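Local coordinates for protein probable UbiX-like flavin prenyltransferase (Escherichia coli, PDB 1SBZ) that probably catalyses the transfer of a dimethylallyl group to reduced FMN, making the prenylated flavin cofactor used by a phenolic acid decarboxylase, at residues 165-170 / 175-180. Sequence-based numbering, arbitrary orientation.
Sequences VVARVL and LEHPYA
In the Rossmann-like alpha/beta fold of the UbiX family, built on a parallel sheet of order 3-2-1-4-5-6, the chain leaving helix 158-170 turns back so that 175-180 lies along the end of that helix, A167 facing H177 and L170 facing L175. One direct backbone bond joins the two: L175 N donates to L170 O over 3.3 Å, fairly straight at the hydrogen (160°) but approaching from above the carbonyl plane. A water extends this link, accepting from H177 N (2.9 Å) and lying within bonding distance of A167 O (2.9 Å) and L175 O (2.6 Å), so it sits between a carbonyl of the helix and two backbone groups of the returning loop. The H177 side chain lies against V166, A167 and L170. With CG anti to the backbone N (chi1 -162°), its imidazole is carried back along the helix toward V166. L170 CD2 sits near the ring plane, 3.7 Å from H177 CD2, while V166 CG1 approaches the same carbon obliquely at 3.6 Å; one face of the ring lies against the A167 backbone. Beyond this layer, L170 touches L19 and H177 touches A22, both on helix 13-24, and L175 packs on M1 and M26. At the small methyl of A167 the backbones come close, A167 CB meeting H177 CB at 3.6 Å and A180 CB at 3.9 Å.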
ATOM      1  N   VAL D 165      16.451 -13.722  29.879  1.00 25.30           N
ATOM      2  CA  VAL D 165      15.634 -12.718  29.202  1.00 24.76           C
ATOM      3  C   VAL D 165      16.118 -11.329  29.594  1.00 24.53           C
ATOM      4  O   VAL D 165      16.381 -10.497  28.730  1.00 24.65           O
ATOM      5  CB  VAL D 165      14.118 -12.881  29.522  1.00 24.72           C
ATOM      6  CG1 VAL D 165      13.318 -11.698  29.002  1.00 24.26           C
ATOM      7  CG2 VAL D 165      13.576 -14.187  28.938  1.00 24.12           C
ATOM      8  N   VAL D 166      16.254 -11.098  30.898  1.00 24.53           N
ATOM      9  CA  VAL D 166      16.723  -9.823  31.435  1.00 24.41           C
ATOM     10  C   VAL D 166      18.076  -9.416  30.836  1.00 24.78           C
ATOM     11  O   VAL D 166      18.237  -8.280  30.397  1.00 25.04           O
ATOM     12  CB  VAL D 166      16.797  -9.843  32.984  1.00 24.38           C
ATOM     13  CG1 VAL D 166      17.610  -8.660  33.508  1.00 24.24           C
ATOM     14  CG2 VAL D 166      15.397  -9.844  33.592  1.00 23.25           C
ATOM     15  N   ALA D 167      19.033 -10.343  30.817  1.00 24.96           N
ATOM     16  CA  ALA D 167      20.347 -10.095  30.203  1.00 25.25           C
ATOM     17  C   ALA D 167      20.249  -9.651  28.739  1.00 25.36           C
ATOM     18  O   ALA D 167      20.952  -8.735  28.316  1.00 25.06           O
ATOM     19  CB  ALA D 167      21.237 -11.325  30.320  1.00 24.93           C
ATOM     20  N   ARG D 168      19.369 -10.304  27.986  1.00 25.81           N
ATOM     21  CA  ARG D 168      19.209 -10.035  26.559  1.00 26.82           C
ATOM     22  C   ARG D 168      18.453  -8.733  26.298  1.00 27.12           C
ATOM     23  O   ARG D 168      18.655  -8.095  25.261  1.00 27.31           O
ATOM     24  CB  ARG D 168      18.531 -11.219  25.861  1.00 26.65           C
ATOM     25  CG  ARG D 168      19.278 -12.562  26.006  1.00 28.14           C
ATOM     26  CD  ARG D 168      20.160 -12.981  24.808  1.00 29.75           C
ATOM     27  NE  ARG D 168      20.810 -11.826  24.200  1.00 30.81           N
ATOM     28  CZ  ARG D 168      20.675 -11.442  22.935  1.00 29.34           C
ATOM     29  NH1 ARG D 168      19.944 -12.138  22.075  1.00 28.13           N
ATOM     30  NH2 ARG D 168      21.307 -10.355  22.530  1.00 29.74           N
ATOM     31  N   VAL D 169      17.584  -8.349  27.236  1.00 27.83           N
ATOM     32  CA  VAL D 169      16.953  -7.028  27.219  1.00 28.30           C
ATOM     33  C   VAL D 169      18.011  -5.942  27.482  1.00 28.88           C
ATOM     34  O   VAL D 169      18.100  -4.970  26.729  1.00 29.16           O
ATOM     35  CB  VAL D 169      15.767  -6.923  28.226  1.00 28.26           C
ATOM     36  CG1 VAL D 169      15.201  -5.504  28.266  1.00 28.11           C
ATOM     37  CG2 VAL D 169      14.659  -7.906  27.863  1.00 27.89           C
ATOM     38  N   LEU D 170      18.817  -6.133  28.530  1.00 29.19           N
ATOM     39  CA  LEU D 170      19.907  -5.211  28.889  1.00 29.43           C
ATOM     40  C   LEU D 170      20.938  -4.993  27.780  1.00 29.42           C
ATOM     41  O   LEU D 170      21.452  -3.882  27.630  1.00 29.33           O
ATOM     42  CB  LEU D 170      20.617  -5.690  30.155  1.00 29.51           C
ATOM     43  CG  LEU D 170      20.210  -5.135  31.525  1.00 30.57           C
ATOM     44  CD1 LEU D 170      18.805  -4.548  31.547  1.00 31.16           C
ATOM     45  CD2 LEU D 170      20.374  -6.218  32.585  1.00 30.86           C
ATOM     46  N   LEU D 175      24.473  -2.864  28.326  1.00 39.34           N
ATOM     47  CA  LEU D 175      24.692  -3.178  29.733  1.00 40.63           C
ATOM     48  C   LEU D 175      24.987  -4.663  29.908  1.00 41.97           C
ATOM     49  O   LEU D 175      24.427  -5.505  29.200  1.00 42.00           O
ATOM     50  CB  LEU D 175      23.483  -2.751  30.575  1.00 40.43           C
ATOM     51  CG  LEU D 175      23.202  -1.244  30.644  1.00 39.69           C
ATOM     52  CD1 LEU D 175      21.791  -0.967  31.148  1.00 39.57           C
ATOM     53  CD2 LEU D 175      24.228  -0.527  31.512  1.00 39.82           C
ATOM     54  N   GLU D 176      25.886  -4.973  30.840  1.00 43.57           N
ATOM     55  CA  GLU D 176      26.308  -6.347  31.084  1.00 45.22           C
ATOM     56  C   GLU D 176      25.685  -6.937  32.342  1.00 46.18           C
ATOM     57  O   GLU D 176      26.032  -6.553  33.459  1.00 46.46           O
ATOM     58  CB  GLU D 176      27.836  -6.449  31.166  1.00 45.30           C
ATOM     59  CG  GLU D 176      28.497  -7.101  29.956  1.00 46.31           C
ATOM     60  CD  GLU D 176      29.190  -6.105  29.039  1.00 47.07           C
ATOM     61  OE1 GLU D 176      30.431  -6.196  28.899  1.00 47.01           O
ATOM     62  OE2 GLU D 176      28.504  -5.231  28.463  1.00 47.25           O
ATOM     63  N   HIS D 177      24.755  -7.866  32.145  1.00 47.59           N
ATOM     64  CA  HIS D 177      24.209  -8.670  33.233  1.00 48.90           C
ATOM     65  C   HIS D 177      25.288  -9.682  33.627  1.00 49.94           C
ATOM     66  O   HIS D 177      25.781 -10.432  32.773  1.00 50.09           O
ATOM     67  CB  HIS D 177      22.945  -9.384  32.762  1.00 48.94           C
ATOM     68  CG  HIS D 177      22.065  -9.879  33.868  1.00 49.18           C
ATOM     69  ND1 HIS D 177      22.172 -11.149  34.394  1.00 49.68           N
ATOM     70  CD2 HIS D 177      21.042  -9.284  34.527  1.00 49.18           C
ATOM     71  CE1 HIS D 177      21.260 -11.310  35.337  1.00 49.69           C
ATOM     72  NE2 HIS D 177      20.562 -10.193  35.439  1.00 48.96           N
ATOM     73  N   PRO D 178      25.665  -9.700  34.906  1.00 50.89           N
ATOM     74  CA  PRO D 178      26.825 -10.477  35.360  1.00 51.64           C
ATOM     75  C   PRO D 178      26.606 -11.995  35.473  1.00 52.35           C
ATOM     76  O   PRO D 178      27.517 -12.712  35.898  1.00 52.51           O
ATOM     77  CB  PRO D 178      27.137  -9.871  36.735  1.00 51.63           C
ATOM     78  CG  PRO D 178      25.839  -9.308  37.221  1.00 51.50           C
ATOM     79  CD  PRO D 178      25.007  -8.979  36.013  1.00 51.05           C
ATOM     80  N   TYR D 179      25.420 -12.474  35.095  1.00 53.11           N
ATOM     81  CA  TYR D 179      25.114 -13.909  35.125  1.00 53.93           C
ATOM     82  C   TYR D 179      24.541 -14.402  33.788  1.00 54.06           C
ATOM     83  O   TYR D 179      23.776 -15.372  33.750  1.00 54.14           O
ATOM     84  CB  TYR D 179      24.146 -14.255  36.271  1.00 54.47           C
ATOM     85  CG  TYR D 179      24.243 -13.373  37.501  1.00 55.22           C
ATOM     86  CD1 TYR D 179      23.510 -12.191  37.587  1.00 55.92           C
ATOM     87  CD2 TYR D 179      25.050 -13.730  38.586  1.00 55.81           C
ATOM     88  CE1 TYR D 179      23.579 -11.372  38.705  1.00 56.09           C
ATOM     89  CE2 TYR D 179      25.130 -12.917  39.718  1.00 56.05           C
ATOM     90  CZ  TYR D 179      24.388 -11.737  39.767  1.00 56.08           C
ATOM     91  OH  TYR D 179      24.444 -10.911  40.873  1.00 56.29           O
ATOM     92  N   ALA D 180      24.912 -13.731  32.698  1.00 54.13           N
ATOM     93  CA  ALA D 180      24.460 -14.111  31.359  1.00 54.13           C
ATOM     94  C   ALA D 180      25.136 -15.399  30.889  1.00 54.12           C
ATOM     95  O   ALA D 180      26.353 -15.551  31.008  1.00 54.22           O
ATOM     96  CB  ALA D 180      24.714 -12.981  30.370  1.00 54.07           C
TER
HETATM   97  O   HOH W   1      23.472  -7.930  29.568  1.00 23.80           O